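Local coordinates for protein CofB (Escherichia coli, PDB 5AX6) that is a homotrimeric minor pilin of the type IVb pilus CFA/III of enterotoxigenic E. coli and probably takes part in assembly of that pilus, at residues E73-N76 with S82-I85; G460-D463 with T468-V471. All blocks are in the same frame, centred on the assembly; numbering follows the deposited sequence.

Overall arrangement
The two contacts lie near the two ends of an elongated chain, on opposite sides of its centre. Their centres are 106 Å apart, and their nearest atoms are about 89 Å apart, so they do not touch. Contact 1 comes first along the chain and closes before contact 2 opens. It belongs to the pilin domain, where strand 75-76 is an outermost strand of an antiparallel sheet within the chain. Contact 2 belongs to the C-terminal domain, in the hairpin of strands 452-463 and 468-473. They share no sheet. Contact 1 is thus an internal detail of the pilin domain, whereas contact 2 lies far from it and touches another subunit of the trimer through Phe462.

Contact 1: E73-N76 with S82-I85; sequences EFIN and STRI
Thr83 reaches across to the end of strand 75-76 and meets both Ile75 and Asn76 with its short side chain. Its CA-CB bond points toward the strand. Thr83 CB itself lies 3.4 Å from Asn76 O. Beyond CB the side chain forks. The hydroxyl branch gives a hydrogen bond, Thr83 OG1 to Asn76 O at 2.9 Å. The C=O...donor angle is 159°, and the donor is tilted 19° from the carbonyl plane. The threonine hydroxyl is the donor, so a side chain here binds a main-chain oxygen. The methyl branch takes the other task. With chi1 at -61°, OG1 sits beside the backbone N and CG2 anti to it, and the fork puts OG1 on Asn76 O and CG2 on Ile75. Thr83 CG2 meets Ile75 CG2 at 3.4 Å. This methyl-to-methyl contact is tighter than usual for two carbons. The two side chains cross obliquely.

Ile75 is buried, and Asn76 is partly exposed. The contact is small, with 98 Å² buried in all, and Thr83 gives about half of it. With an alanine here in place of Thr83, Asn76 O is likely to lose its hydroxyl partner and Ile75 CG2 the methyl packed on it.

Ile75 is also held from the sheet side. Its backbone is hydrogen-bonded to Ile126, and its side chain touches Phe128, both on strand 121-130. Further along the loop, Arg84 makes a salt bridge to Glu17 in helix 4-25. The turn from Ser82 to Ile85 is closed by Ile85 N to Ser82 O at 3.0 Å. The arrangement is a threonine side chain hydrogen-bonded to a main-chain carbonyl, joining a loop to strand 75-76, outermost within this chain in the antiparallel sheet of the pilin domain.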
# COMPACT_ATOMS: atom_id res chain seq x y z
N GLU A 73 33.91 -3.93 -36.31
CA GLU A 73 33.50 -4.85 -35.25
C GLU A 73 33.49 -4.14 -33.90
O GLU A 73 32.46 -4.09 -33.23
CB GLU A 73 34.43 -6.08 -35.21
CG GLU A 73 34.33 -6.90 -36.48
CD GLU A 73 35.29 -8.07 -36.53
OE1 GLU A 73 36.17 -8.17 -35.63
OE2 GLU A 73 35.19 -8.87 -37.48
N PHE A 74 34.62 -3.57 -33.50
CA PHE A 74 34.60 -2.75 -32.30
C PHE A 74 34.02 -1.38 -32.64
O PHE A 74 33.81 -1.04 -33.81
CB PHE A 74 35.99 -2.63 -31.66
CG PHE A 74 37.01 -1.90 -32.49
CD1 PHE A 74 37.04 -0.51 -32.53
CD2 PHE A 74 37.98 -2.61 -33.19
CE1 PHE A 74 38.01 0.16 -33.28
CE2 PHE A 74 38.96 -1.95 -33.93
CZ PHE A 74 38.97 -0.56 -33.98
N ILE A 75 33.76 -0.59 -31.61
CA ILE A 75 33.21 0.74 -31.79
C ILE A 75 34.21 1.77 -31.27
O ILE A 75 34.53 1.79 -30.08
CB ILE A 75 31.86 0.88 -31.06
CG1 ILE A 75 30.83 -0.04 -31.72
CG2 ILE A 75 31.36 2.33 -31.08
CD1 ILE A 75 29.49 -0.07 -30.99
N ASN A 76 34.72 2.61 -32.15
CA ASN A 76 35.67 3.62 -31.72
C ASN A 76 34.92 4.68 -30.92
O ASN A 76 33.78 5.01 -31.24
CB ASN A 76 36.40 4.24 -32.92
CG ASN A 76 37.72 4.86 -32.54
OD1 ASN A 76 38.07 4.94 -31.36
ND2 ASN A 76 38.46 5.32 -33.54
N SER A 82 32.36 10.15 -34.31
CA SER A 82 31.02 10.71 -34.32
C SER A 82 30.07 9.82 -33.54
O SER A 82 28.87 10.09 -33.44
CB SER A 82 30.52 10.88 -35.76
OG SER A 82 31.45 11.63 -36.53
N THR A 83 30.64 8.77 -32.97
CA THR A 83 29.87 7.68 -32.39
C THR A 83 28.85 8.12 -31.35
O THR A 83 27.79 7.52 -31.24
CB THR A 83 30.82 6.65 -31.75
OG1 THR A 83 31.66 6.13 -32.79
CG2 THR A 83 30.02 5.50 -31.14
N ARG A 84 29.16 9.18 -30.60
CA ARG A 84 28.24 9.58 -29.53
C ARG A 84 26.86 9.95 -30.05
O ARG A 84 25.86 9.74 -29.35
CB ARG A 84 28.82 10.76 -28.72
CG ARG A 84 28.12 10.91 -27.37
CD ARG A 84 28.65 12.07 -26.52
NE ARG A 84 28.04 12.05 -25.19
CZ ARG A 84 28.53 11.37 -24.15
NH1 ARG A 84 29.65 10.68 -24.29
NH2 ARG A 84 27.90 11.40 -22.99
N ILE A 85 26.77 10.47 -31.27
CA ILE A 85 25.47 10.90 -31.78
C ILE A 85 24.48 9.75 -31.91
O ILE A 85 23.27 9.96 -31.80
CB ILE A 85 25.59 11.62 -33.14
CG1 ILE A 85 25.86 10.63 -34.27
CG2 ILE A 85 26.68 12.72 -33.07
CD1 ILE A 85 25.74 11.25 -35.65

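Contact 2: G460-D463 with T468-V471; sequences GVFD and TTYV
Tyr470 and Asp463 meet on the face of the hairpin that also carries Val461 and Thr468. Tyr470 has the most surface buried here, then Thr468 and Asp463. The Tyr470 ring is turned so that its edge meets Asp463, with Tyr470 CE2 3.9 Å from Asp463 CB and that carbon in the ring plane. A chi1 of -72° sets Tyr470 CG beside the backbone N, and the ring runs diagonally toward Asp463. Tyr470 CB also lies 3.6 Å from Val461 O.

The backbones bind as an antiparallel beta hairpin, with Val461-Tyr470 and Asp463-Thr468 as hydrogen-bonded pairs. Tyr470 N to Val461 O is 2.8 Å. Val461 N to Tyr470 O is 3.0 Å. At Thr468 the pair is uneven. Asp463 N to Thr468 O is 2.8 Å and nearly straight. The second bond, Thr468 N to Asp463 O, is longer at 3.1 Å and more bent.

Thr468 OG1 is hydrogen-bonded to Thr466 OG1 in the connecting loop. Asp463 OD1 makes a weak hydrogen bond to Leu465 N in the same loop. Asp463 CB also comes close to Thr468 O. It packs on that oxygen of its cross-strand partner and on the Tyr470 ring, which is set diagonally.

On the other face Phe462 CD1 lies 3.5 Å from Thr469 OG1, which sits at the ring edge and in its plane. The same Phe462 ring meets Tyr438 of a second subunit, their planes at about 25°.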
# COMPACT_ATOMS: atom_id res chain seq x y z
N GLY A 460 -30.22 25.17 43.52
CA GLY A 460 -30.99 26.04 44.40
C GLY A 460 -32.41 26.18 43.90
O GLY A 460 -32.64 26.44 42.72
N VAL A 461 -33.37 26.00 44.81
CA VAL A 461 -34.78 26.08 44.47
C VAL A 461 -35.55 26.83 45.56
O VAL A 461 -35.34 26.60 46.74
CB VAL A 461 -35.39 24.67 44.27
CG1 VAL A 461 -36.92 24.74 44.20
CG2 VAL A 461 -34.81 24.00 43.01
N PHE A 462 -36.42 27.75 45.15
CA PHE A 462 -37.32 28.40 46.09
C PHE A 462 -38.72 27.82 45.95
O PHE A 462 -39.27 27.79 44.86
CB PHE A 462 -37.37 29.91 45.89
CG PHE A 462 -38.34 30.61 46.81
CD1 PHE A 462 -38.04 30.78 48.15
CD2 PHE A 462 -39.57 31.07 46.34
CE1 PHE A 462 -38.93 31.41 49.01
CE2 PHE A 462 -40.46 31.70 47.19
CZ PHE A 462 -40.15 31.87 48.52
N ASP A 463 -39.29 27.36 47.06
CA ASP A 463 -40.64 26.82 47.07
C ASP A 463 -41.62 27.92 47.47
O ASP A 463 -41.68 28.30 48.63
CB ASP A 463 -40.74 25.63 48.03
CG ASP A 463 -42.08 24.90 47.94
OD1 ASP A 463 -43.06 25.47 47.42
OD2 ASP A 463 -42.14 23.73 48.39
N THR A 468 -40.02 28.53 51.22
CA THR A 468 -38.84 27.86 51.76
C THR A 468 -37.75 27.76 50.70
O THR A 468 -38.03 27.44 49.54
CB THR A 468 -39.20 26.45 52.28
OG1 THR A 468 -40.26 26.54 53.24
CG2 THR A 468 -37.98 25.78 52.92
N THR A 469 -36.52 28.05 51.09
CA THR A 469 -35.39 27.96 50.17
C THR A 469 -34.63 26.66 50.36
O THR A 469 -34.26 26.29 51.49
CB THR A 469 -34.44 29.16 50.36
OG1 THR A 469 -35.16 30.37 50.12
CG2 THR A 469 -33.27 29.08 49.39
N TYR A 470 -34.39 25.96 49.25
CA TYR A 470 -33.79 24.64 49.28
C TYR A 470 -32.49 24.60 48.49
O TYR A 470 -32.34 25.31 47.50
CB TYR A 470 -34.75 23.60 48.70
CG TYR A 470 -35.92 23.29 49.60
CD1 TYR A 470 -35.78 22.43 50.68
CD2 TYR A 470 -37.17 23.84 49.35
CE1 TYR A 470 -36.85 22.13 51.51
CE2 TYR A 470 -38.26 23.55 50.17
CZ TYR A 470 -38.09 22.70 51.25
OH TYR A 470 -39.16 22.41 52.06
N VAL A 471 -31.57 23.77 48.94
CA VAL A 471 -30.41 23.40 48.14
C VAL A 471 -30.45 21.89 47.98
O VAL A 471 -30.50 21.16 48.97
CB VAL A 471 -29.09 23.83 48.78
CG1 VAL A 471 -27.91 23.31 47.96
CG2 VAL A 471 -29.03 25.36 48.91